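Local atomic coordinates of oligopeptide ABC transporter, periplasmic oligopeptide-binding protein, putative (PDB entry 5IPW), a protein that probably binds oligopeptides in the periplasm as the solute-binding component of an ABC-type peptide importer. Residues A[287-290]-A[291-295]; A[524-527]-A[528-532]; A[563-567]-A[568-572]. All blocks are in the same frame, centred on the assembly; numbering follows the deposited sequence.

Contact 1 (A[287-290]-A[291-295]); sequences VILL and KAISG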
loop_
_atom_site.group_PDB
_atom_site.type_symbol
_atom_site.label_atom_id
_atom_site.label_comp_id
_atom_site.label_asym_id
_atom_site.label_seq_id
_atom_site.Cartn_x
_atom_site.Cartn_y
_atom_site.Cartn_z
ATOM N N VAL A 287 -9.546 -8.061 -23.846
ATOM C CA VAL A 287 -10.724 -7.197 -24.002
ATOM C C VAL A 287 -10.494 -5.848 -23.286
ATOM O O VAL A 287 -10.960 -4.802 -23.741
ATOM C CB VAL A 287 -12.005 -7.862 -23.456
ATOM C CG1 VAL A 287 -13.219 -6.957 -23.651
ATOM C CG2 VAL A 287 -12.249 -9.198 -24.143
ATOM N N ILE A 288 -9.764 -5.875 -22.174
ATOM C CA ILE A 288 -9.458 -4.658 -21.422
ATOM C C ILE A 288 -8.595 -3.710 -22.254
ATOM O O ILE A 288 -8.850 -2.504 -22.318
ATOM C CB ILE A 288 -8.750 -4.980 -20.082
ATOM C CG1 ILE A 288 -9.717 -5.705 -19.137
ATOM C CG2 ILE A 288 -8.231 -3.711 -19.416
ATOM C CD1 ILE A 288 -9.057 -6.336 -17.927
ATOM N N LEU A 289 -7.578 -4.264 -22.896
ATOM C CA LEU A 289 -6.634 -3.453 -23.638
ATOM C C LEU A 289 -7.275 -2.840 -24.881
ATOM O O LEU A 289 -7.017 -1.688 -25.210
ATOM C CB LEU A 289 -5.410 -4.283 -24.002
ATOM C CG LEU A 289 -4.171 -3.539 -24.501
ATOM C CD1 LEU A 289 -3.952 -2.199 -23.810
ATOM C CD2 LEU A 289 -2.951 -4.430 -24.320
ATOM N N LEU A 290 -8.132 -3.595 -25.553
ATOM C CA LEU A 290 -8.785 -3.089 -26.755
ATOM C C LEU A 290 -9.761 -1.962 -26.458
ATOM O O LEU A 290 -9.912 -1.048 -27.261
ATOM C CB LEU A 290 -9.509 -4.214 -27.495
ATOM C CG LEU A 290 -8.595 -5.233 -28.181
ATOM C CD1 LEU A 290 -9.438 -6.356 -28.758
ATOM C CD2 LEU A 290 -7.752 -4.588 -29.271
ATOM N N LYS A 291 -10.430 -2.039 -25.312
ATOM C CA LYS A 291 -11.402 -1.023 -24.932
ATOM C C LYS A 291 -10.696 0.233 -24.432
ATOM O O LYS A 291 -11.132 1.350 -24.712
ATOM C CB LYS A 291 -12.354 -1.574 -23.877
ATOM C CG LYS A 291 -13.189 -2.738 -24.386
ATOM C CD LYS A 291 -14.200 -3.213 -23.358
ATOM C CE LYS A 291 -15.593 -2.672 -23.644
ATOM N NZ LYS A 291 -16.309 -3.519 -24.642
ATOM N N ALA A 292 -9.604 0.037 -23.703
ATOM C CA ALA A 292 -8.731 1.129 -23.295
ATOM C C ALA A 292 -8.250 1.913 -24.505
ATOM O O ALA A 292 -8.441 3.123 -24.606
ATOM C CB ALA A 292 -7.537 0.578 -22.538
ATOM N N ILE A 293 -7.636 1.184 -25.425
ATOM C CA ILE A 293 -7.057 1.728 -26.648
ATOM C C ILE A 293 -8.083 2.409 -27.552
ATOM O O ILE A 293 -7.747 3.338 -28.292
ATOM C CB ILE A 293 -6.342 0.591 -27.399
ATOM C CG1 ILE A 293 -4.951 0.409 -26.811
ATOM C CG2 ILE A 293 -6.239 0.855 -28.884
ATOM C CD1 ILE A 293 -4.301 -0.890 -27.230
ATOM N N SER A 294 -9.327 1.951 -27.491
ATOM C CA SER A 294 -10.390 2.502 -28.324
ATOM C C SER A 294 -11.073 3.687 -27.670
ATOM O O SER A 294 -12.034 4.225 -28.220
ATOM C CB SER A 294 -11.439 1.431 -28.600
ATOM O OG SER A 294 -10.836 0.156 -28.723
ATOM N N GLY A 295 -10.606 4.075 -26.485
ATOM C CA GLY A 295 -11.202 5.182 -25.751
ATOM C C GLY A 295 -12.564 4.850 -25.184
ATOM O O GLY A 295 -13.427 5.725 -25.079
#

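Contact 2 (A[524-527]-A[528-532]); sequences GWIS and YYIDK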
loop_
_atom_site.group_PDB
_atom_site.type_symbol
_atom_site.label_atom_id
_atom_site.label_comp_id
_atom_site.label_asym_id
_atom_site.label_seq_id
_atom_site.Cartn_x
_atom_site.Cartn_y
_atom_site.Cartn_z
ATOM N N GLY A 524 18.325 -15.997 14.421
ATOM C CA GLY A 524 18.560 -16.569 15.745
ATOM C C GLY A 524 18.915 -15.483 16.743
ATOM O O GLY A 524 18.225 -15.290 17.748
ATOM N N TRP A 525 19.981 -14.755 16.435
ATOM C CA TRP A 525 20.484 -13.688 17.297
ATOM C C TRP A 525 19.524 -12.508 17.423
ATOM O O TRP A 525 19.350 -11.966 18.516
ATOM C CB TRP A 525 21.843 -13.200 16.784
ATOM C CG TRP A 525 22.942 -14.166 17.077
ATOM C CD1 TRP A 525 23.430 -15.139 16.252
ATOM C CD2 TRP A 525 23.679 -14.266 18.296
ATOM N NE1 TRP A 525 24.435 -15.833 16.881
ATOM C CE2 TRP A 525 24.608 -15.316 18.137
ATOM C CE3 TRP A 525 23.651 -13.563 19.506
ATOM C CZ2 TRP A 525 25.500 -15.681 19.145
ATOM C CZ3 TRP A 525 24.536 -13.926 20.507
ATOM C CH2 TRP A 525 25.448 -14.977 20.320
ATOM N N ILE A 526 18.908 -12.116 16.309
ATOM C CA ILE A 526 17.929 -11.028 16.300
ATOM C C ILE A 526 16.771 -11.328 17.250
ATOM O O ILE A 526 16.285 -10.446 17.954
ATOM C CB ILE A 526 17.385 -10.776 14.876
ATOM C CG1 ILE A 526 18.485 -10.182 13.994
ATOM C CG2 ILE A 526 16.183 -9.833 14.901
ATOM C CD1 ILE A 526 18.227 -10.331 12.516
ATOM N N SER A 527 16.329 -12.579 17.260
ATOM C CA SER A 527 15.254 -13.009 18.141
ATOM C C SER A 527 15.737 -13.063 19.596
ATOM O O SER A 527 15.001 -12.702 20.520
ATOM C CB SER A 527 14.745 -14.372 17.685
ATOM O OG SER A 527 13.513 -14.685 18.289
ATOM N N TYR A 528 16.980 -13.509 19.783
ATOM C CA TYR A 528 17.631 -13.515 21.098
ATOM C C TYR A 528 17.777 -12.088 21.657
ATOM O O TYR A 528 17.560 -11.856 22.850
ATOM C CB TYR A 528 18.991 -14.238 21.010
ATOM C CG TYR A 528 19.840 -14.194 22.269
ATOM C CD1 TYR A 528 19.300 -14.511 23.515
ATOM C CD2 TYR A 528 21.192 -13.858 22.207
ATOM C CE1 TYR A 528 20.073 -14.476 24.665
ATOM C CE2 TYR A 528 21.975 -13.821 23.353
ATOM C CZ TYR A 528 21.408 -14.130 24.580
ATOM O OH TYR A 528 22.168 -14.097 25.728
ATOM N N TYR A 529 18.100 -11.139 20.781
ATOM C CA TYR A 529 18.302 -9.743 21.168
ATOM C C TYR A 529 17.004 -9.084 21.617
ATOM O O TYR A 529 16.931 -8.506 22.698
ATOM C CB TYR A 529 18.882 -8.974 19.989
ATOM C CG TYR A 529 19.147 -7.511 20.248
ATOM C CD1 TYR A 529 18.135 -6.565 20.126
ATOM C CD2 TYR A 529 20.421 -7.068 20.588
ATOM C CE1 TYR A 529 18.380 -5.220 20.349
ATOM C CE2 TYR A 529 20.679 -5.727 20.810
ATOM C CZ TYR A 529 19.657 -4.805 20.688
ATOM O OH TYR A 529 19.912 -3.469 20.910
ATOM N N ILE A 530 15.988 -9.163 20.770
ATOM C CA ILE A 530 14.689 -8.569 21.068
ATOM C C ILE A 530 14.171 -9.135 22.381
ATOM O O ILE A 530 13.742 -8.387 23.258
ATOM C CB ILE A 530 13.667 -8.834 19.939
ATOM C CG1 ILE A 530 14.065 -8.077 18.670
ATOM C CG2 ILE A 530 12.263 -8.406 20.357
ATOM C CD1 ILE A 530 13.412 -8.602 17.410
ATOM N N ASP A 531 14.224 -10.459 22.510
ATOM C CA ASP A 531 13.764 -11.130 23.725
ATOM C C ASP A 531 14.491 -10.642 24.977
ATOM O O ASP A 531 13.864 -10.421 26.014
ATOM C CB ASP A 531 13.896 -12.658 23.608
ATOM C CG ASP A 531 12.558 -13.357 23.403
ATOM O OD1 ASP A 531 11.549 -12.686 23.087
ATOM O OD2 ASP A 531 12.515 -14.593 23.569
ATOM N N LYS A 532 15.807 -10.476 24.878
ATOM C CA LYS A 532 16.608 -10.036 26.020
ATOM C C LYS A 532 16.323 -8.578 26.375
ATOM O O LYS A 532 15.811 -8.288 27.453
ATOM C CB LYS A 532 18.105 -10.236 25.749
ATOM C CG LYS A 532 19.002 -9.881 26.929
ATOM C CD LYS A 532 20.462 -10.191 26.647
ATOM C CE LYS A 532 21.366 -9.613 27.724
ATOM N NZ LYS A 532 22.803 -9.864 27.431
#

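Contact 3 (A[563-567]-A[568-572]); sequences ASTPD and PDKIK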
loop_
_atom_site.group_PDB
_atom_site.type_symbol
_atom_site.label_atom_id
_atom_site.label_comp_id
_atom_site.label_asym_id
_atom_site.label_seq_id
_atom_site.Cartn_x
_atom_site.Cartn_y
_atom_site.Cartn_z
ATOM N N ALA A 563 7.534 1.896 16.668
ATOM C CA ALA A 563 6.316 1.181 17.048
ATOM C C ALA A 563 5.590 1.798 18.238
ATOM O O ALA A 563 4.374 1.651 18.365
ATOM C CB ALA A 563 6.642 -0.275 17.349
ATOM N N SER A 564 6.337 2.468 19.110
ATOM C CA SER A 564 5.792 3.008 20.355
ATOM C C SER A 564 5.441 4.501 20.303
ATOM O O SER A 564 4.639 4.973 21.115
ATOM C CB SER A 564 6.791 2.770 21.484
ATOM O OG SER A 564 8.065 3.266 21.121
ATOM N N THR A 565 6.037 5.237 19.366
ATOM C CA THR A 565 5.816 6.685 19.272
ATOM C C THR A 565 4.756 7.032 18.196
ATOM O O THR A 565 4.811 6.511 17.085
ATOM C CB THR A 565 7.149 7.454 19.053
ATOM O OG1 THR A 565 6.911 8.864 19.127
ATOM C CG2 THR A 565 7.808 7.116 17.714
ATOM N N PRO A 566 3.774 7.899 18.538
ATOM C CA PRO A 566 2.679 8.248 17.613
ATOM C C PRO A 566 2.910 9.446 16.669
ATOM O O PRO A 566 2.481 9.396 15.513
ATOM C CB PRO A 566 1.530 8.569 18.564
ATOM C CG PRO A 566 2.201 9.134 19.769
ATOM C CD PRO A 566 3.527 8.433 19.893
ATOM N N ASP A 567 3.555 10.511 17.151
ATOM C CA ASP A 567 3.681 11.751 16.358
ATOM C C ASP A 567 4.604 11.571 15.140
ATOM O O ASP A 567 5.769 11.203 15.301
ATOM C CB ASP A 567 4.149 12.933 17.228
ATOM C CG ASP A 567 5.516 12.710 17.854
ATOM O OD1 ASP A 567 5.674 11.725 18.608
ATOM O OD2 ASP A 567 6.429 13.524 17.598
ATOM N N PRO A 568 4.093 11.848 13.916
ATOM C CA PRO A 568 4.846 11.490 12.709
ATOM C C PRO A 568 6.093 12.342 12.435
ATOM O O PRO A 568 6.825 12.057 11.487
ATOM C CB PRO A 568 3.817 11.652 11.571
ATOM C CG PRO A 568 2.554 12.138 12.200
ATOM C CD PRO A 568 2.893 12.627 13.574
ATOM N N ASP A 569 6.320 13.379 13.241
ATOM C CA ASP A 569 7.594 14.098 13.224
ATOM C C ASP A 569 8.709 13.151 13.643
ATOM O O ASP A 569 9.705 12.997 12.933
ATOM C CB ASP A 569 7.572 15.293 14.188
ATOM C CG ASP A 569 6.597 16.380 13.767
ATOM O OD1 ASP A 569 5.969 16.255 12.692
ATOM O OD2 ASP A 569 6.456 17.367 14.520
ATOM N N LYS A 570 8.521 12.518 14.801
ATOM C CA LYS A 570 9.524 11.616 15.370
ATOM C C LYS A 570 9.731 10.398 14.465
ATOM O O LYS A 570 10.855 9.935 14.291
ATOM C CB LYS A 570 9.130 11.161 16.789
ATOM C CG LYS A 570 10.181 11.431 17.865
ATOM C CD LYS A 570 11.542 10.813 17.558
ATOM C CE LYS A 570 12.644 11.418 18.420
ATOM N NZ LYS A 570 13.987 11.293 17.784
ATOM N N ILE A 571 8.645 9.895 13.885
ATOM C CA ILE A 571 8.732 8.771 12.962
ATOM C C ILE A 571 9.680 9.130 11.819
ATOM O O ILE A 571 10.636 8.400 11.560
ATOM C CB ILE A 571 7.346 8.359 12.407
ATOM C CG1 ILE A 571 6.614 7.444 13.392
ATOM C CG2 ILE A 571 7.474 7.612 11.088
ATOM C CD1 ILE A 571 6.076 8.140 14.617
ATOM N N LYS A 572 9.420 10.259 11.157
ATOM C CA LYS A 572 10.214 10.687 9.995
ATOM C C LYS A 572 11.698 10.848 10.340
ATOM O O LYS A 572 12.573 10.532 9.531
ATOM C CB LYS A 572 9.658 11.992 9.405
ATOM C CG LYS A 572 10.290 12.389 8.075
ATOM C CD LYS A 572 9.371 13.247 7.208
ATOM C CE LYS A 572 8.189 12.449 6.657
ATOM N NZ LYS A 572 7.548 13.073 5.464
#

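Contact 1 (A[287-290]-A[291-295])
Leu289 swings its CG away from the backbone nitrogen and beside the carbonyl carbon (chi1 -166°), whereas Ile293, one turn further on, sets CG1 opposite its carbonyl carbon (chi1 -83°). These rotations carry the leucine fork and the isoleucine CG1-CD1 arm to the same flank of the helix, where they cross obliquely and Leu289 CD1 meets Ile293 CD1 at 3.7 Å. Leu289 CG is 3.8 Å from the same Ile293 CD1, so the isoleucine's end methyl lies against the CG-CD1 arm of the leucine. The pair faces helix 311-324: Leu289 touches Asn313 and Leu317, and Ile293 touches Leu316 and Asn320.

On another flank, Val287 and Lys291 run side by side and point the same way, with Val287 CG1 3.9 Å from Lys291 CD. The lysine chain then bends twice near its end, and its ammonium group has only long, weak ion pairs with Glu280 and Glu296. An alanine in place of Lys291 would lack the methylenes beside Val287, is likely to uncover that valine's CG1, and would probably leave both glutamates without this distant countercharge. Val66 of strand 62-67 touches both Lys291 and Ile288.

Beneath the side chains the backbone keeps helical bonding: Lys291 N donates to Val287 O at 3.2 Å, Ala292 N to Ile288 O at 3.0 Å and Ile293 N to Leu289 O at 2.9 Å. The bond from Ser294 N to Leu290 O is weak, and the modelled place of that oxygen is doubtful. Gly295 then turns to positive phi (71°) while its N still reaches back to Ala292 O at 3.0 Å. These are the last turns of a short alpha-helix, ended at its C terminus by a Schellman motif.

Contact 2 (A[524-527]-A[528-532])
Between Gly524 and Asp531 the backbone follows regular alpha-helical i to i+4 bonding, from Tyr528 N to Gly524 O at 3.0 Å through Ile530 N to Ile526 O at 3.1 Å, the latter nearly straight at 173°, with a wider pi-type turn at 530-532. Trp525 and Tyr528, three residues apart in this helix, lie side by side and point the same way. The tryptophan offers the CE3-CZ3 side of its six-membered ring to the CD2 edge of the tyrosine, CE3 lying near the tyrosine plane. With the ring planes at 66° and centroids 5.7 Å apart, the pair is oblique. The indole is fixed from its other end by a hydrogen bond from NE1 to Gly545 O, and the ring also touches Pro548.

One face of the helix packs on helix 550-564. There Tyr529 stacks on Tyr553 and hydrogen-bonds Asp557 through OH. Ile530 meets Val556 and Tyr560. Within the helix Ile526 and Ile530, one turn apart, lie alongside each other and point the same way, and Ile526 CG2 sits 3.9 Å from Ile530 CD1.

Contact 3 (A[563-567]-A[568-572])
The carbonyl oxygen of Asp567 receives two weak hydrogen bonds, from Lys570 N at 3.1 Å and from Ile571 N at 3.5 Å. It thereby opens helix 568-584, with Asp567 as the N-cap and Pro568, which has no amide hydrogen to give, in the first turn. The aspartate's CG is wedged between its backbone nitrogen and carbonyl carbon (chi1 61°), an orientation that lays the carboxylate alongside Lys570: OD2 is 3.7 Å from Lys570 CB. A negative charge at this helix start is likely to be favoured by the helix dipole, although OD2 of Asp569, a like charge, is 4.9 Å from Asp567 OD2.

The turn joins the end of helix 550-564 to the next helix. Thr565 lies across Lys570 at about a right angle, and slides past Ile571 in the opposite direction. Ile571, buried against Tyr396 and Leu501, sends its terminal methyl back beneath the turn because chi2 is folded (73°) instead of extended. There Ile571 CD1 meets the threonine methyl, Thr565 CG2, at 3.7 Å.

Overall arrangement
From the N terminus the chain reaches contact 1 first, then contact 2 and contact 3, strictly in series; none nests in or crosses another, and each is a continuous stretch that closes no long loop. Contact 1 lies on helix 285-293, which follows strand 276-281 and touches both strand 62-67 and helix 311-324. Its centre is about 53 Å from that of contact 2 and 45 Å from that of contact 3, on the opposite side of the chain's centre. Contacts 2 and 3 are closer, with centres about 24 Å apart, and are related through helix 550-564: helix 523-534 packs against it, and residues 563-572 carry its end into helix 568-584.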